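Long-range contact in haloacid dehalogenase/epoxide hydrolase family (Corynebacterium glutamicum ATCC 13032, PDB 2PR7), which is uncharacterised but, as a member of the haloacid dehalogenase-like superfamily, probably acts as a metal-dependent hydrolase: residues A[40-45]-A[65-70]. Sequence-based numbering, arbitrary orientation.
Sequences LSNDPG and LLSGEL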
loop_
_atom_site.group_PDB
_atom_site.type_symbol
_atom_site.label_atom_id
_atom_site.label_comp_id
_atom_site.label_asym_id
_atom_site.label_seq_id
_atom_site.Cartn_x
_atom_site.Cartn_y
_atom_site.Cartn_z
ATOM N N LEU A 40 -4.776 0.248 1.368
ATOM C CA LEU A 40 -6.044 -0.014 0.660
ATOM C C LEU A 40 -6.352 -1.458 0.932
ATOM O O LEU A 40 -5.680 -2.372 0.420
ATOM C CB LEU A 40 -5.988 0.239 -0.838
ATOM C CG LEU A 40 -7.253 0.012 -1.675
ATOM C CD1 LEU A 40 -8.368 0.990 -1.252
ATOM C CD2 LEU A 40 -6.933 0.129 -3.139
ATOM N N SER A 41 -7.373 -1.680 1.755
ATOM C CA SER A 41 -7.672 -3.010 2.221
ATOM C C SER A 41 -9.117 -3.421 1.918
ATOM O O SER A 41 -10.047 -2.634 2.169
ATOM C CB SER A 41 -7.447 -3.026 3.729
ATOM O OG SER A 41 -7.858 -4.233 4.346
ATOM N N ASN A 42 -9.309 -4.666 1.475
ATOM C CA ASN A 42 -10.639 -5.225 1.333
ATOM C C ASN A 42 -10.959 -5.794 2.717
ATOM O O ASN A 42 -10.470 -6.863 3.057
ATOM C CB ASN A 42 -10.696 -6.335 0.289
ATOM C CG ASN A 42 -10.797 -5.799 -1.151
ATOM O OD1 ASN A 42 -10.808 -4.595 -1.386
ATOM N ND2 ASN A 42 -10.884 -6.712 -2.129
ATOM N N ASP A 43 -11.775 -5.088 3.484
ATOM C CA ASP A 43 -11.991 -5.376 4.902
ATOM C C ASP A 43 -13.331 -4.707 5.213
ATOM O O ASP A 43 -13.647 -3.671 4.628
ATOM C CB ASP A 43 -10.900 -4.770 5.779
ATOM C CG ASP A 43 -11.058 -5.144 7.262
ATOM O OD1 ASP A 43 -10.443 -6.154 7.700
ATOM O OD2 ASP A 43 -11.792 -4.485 8.018
ATOM N N PRO A 44 -14.142 -5.324 6.073
ATOM C CA PRO A 44 -15.439 -4.704 6.404
ATOM C C PRO A 44 -15.326 -3.342 7.066
ATOM O O PRO A 44 -16.309 -2.565 7.091
ATOM C CB PRO A 44 -16.052 -5.706 7.387
ATOM C CG PRO A 44 -15.283 -6.928 7.268
ATOM C CD PRO A 44 -13.972 -6.650 6.696
ATOM N N GLY A 45 -14.169 -3.067 7.659
ATOM C CA GLY A 45 -13.921 -1.765 8.252
ATOM C C GLY A 45 -14.651 -1.592 9.572
ATOM O O GLY A 45 -14.957 -2.565 10.271
ATOM N N LEU A 65 -7.737 3.250 3.812
ATOM C CA LEU A 65 -9.010 3.096 3.102
ATOM C C LEU A 65 -9.471 1.639 3.197
ATOM O O LEU A 65 -8.701 0.722 2.886
ATOM C CB LEU A 65 -8.909 3.480 1.604
ATOM C CG LEU A 65 -8.687 4.953 1.286
ATOM C CD1 LEU A 65 -8.685 5.143 -0.251
ATOM C CD2 LEU A 65 -9.719 5.814 1.947
ATOM N N LEU A 66 -10.728 1.410 3.608
ATOM C CA LEU A 66 -11.256 0.070 3.819
ATOM C C LEU A 66 -12.478 -0.096 2.937
ATOM O O LEU A 66 -13.408 0.745 2.971
ATOM C CB LEU A 66 -11.665 -0.087 5.278
ATOM C CG LEU A 66 -10.492 0.175 6.245
ATOM C CD1 LEU A 66 -10.830 0.463 7.722
ATOM C CD2 LEU A 66 -9.457 -0.983 6.159
ATOM N N SER A 67 -12.491 -1.151 2.134
ATOM C CA SER A 67 -13.588 -1.375 1.193
ATOM C C SER A 67 -14.993 -1.283 1.839
ATOM O O SER A 67 -15.898 -0.748 1.227
ATOM C CB SER A 67 -13.415 -2.731 0.537
ATOM O OG SER A 67 -13.475 -3.777 1.490
ATOM N N GLY A 68 -15.169 -1.803 3.051
ATOM C CA GLY A 68 -16.482 -1.792 3.694
ATOM C C GLY A 68 -16.996 -0.390 3.981
ATOM O O GLY A 68 -18.179 -0.211 4.266
ATOM N N GLU A 69 -16.091 0.580 4.005
ATOM C CA GLU A 69 -16.399 1.987 4.230
ATOM C C GLU A 69 -16.484 2.743 2.905
ATOM O O GLU A 69 -17.226 3.696 2.792
ATOM C CB GLU A 69 -15.344 2.607 5.164
ATOM C CG GLU A 69 -15.287 1.957 6.535
ATOM C CD GLU A 69 -14.151 2.435 7.413
ATOM O OE1 GLU A 69 -13.401 3.385 7.030
ATOM O OE2 GLU A 69 -14.005 1.856 8.517
ATOM N N LEU A 70 -15.714 2.308 1.909
ATOM C CA LEU A 70 -15.704 2.943 0.602
ATOM C C LEU A 70 -16.903 2.594 -0.239
ATOM O O LEU A 70 -17.345 3.388 -1.041
ATOM C CB LEU A 70 -14.489 2.528 -0.189
ATOM C CG LEU A 70 -13.111 3.002 0.223
ATOM C CD1 LEU A 70 -12.071 2.339 -0.705
ATOM C CD2 LEU A 70 -13.036 4.540 0.141
#
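One face of the Asn42 amide, at its OD1 end, meets Ser67 CB in van der Waals contact (3.7 Å), while ND2 bonds the backbone of Lys74. Over one face of the Glu69 carboxylate, obliquely, comes Gly45 CA, 3.6 Å from OE2; the same oxygen forms a salt bridge with Arg53 and takes the N-H of Gly46. Asp43 turns its carboxylate back on its own chain: CG is anti to the backbone N (chi1 -176°), and OD2 accepts from Gly45 N on the anti side, somewhat out of the carboxylate plane, closing an Asx turn. In parallel strand register, Ser41 N donates to Leu65 O at 3.0 Å and Ser41 O receives Ser67 N at 2.9 Å, both nearly straight. Past the strand ends Ser67 OG, placed between its own N and carbonyl carbon (chi1 62°), takes Asp43 N at a bent 143°, and Gly68 N returns a bond to Asp43 O. On one sheet face Leu40 CD1 packs against both Leu65 CB (3.8 Å) and Leu70 CD1; Phe80 and Ala83 of helix 77-86 also touch Leu40. On the other, Leu66 CD2 rests on Ser41 CB and CD1 on Gly45 CA, with helix 50-57 beyond. The contact joins the C-terminal ends of both strands of a beta-alpha-beta unit in the Rossmann-like HAD core; Ser41, its side chain about 7 Å from the calcium ion held by Asp8, Ala10 and Asp99, is placed consistently with the Ser/Thr of HAD motif II.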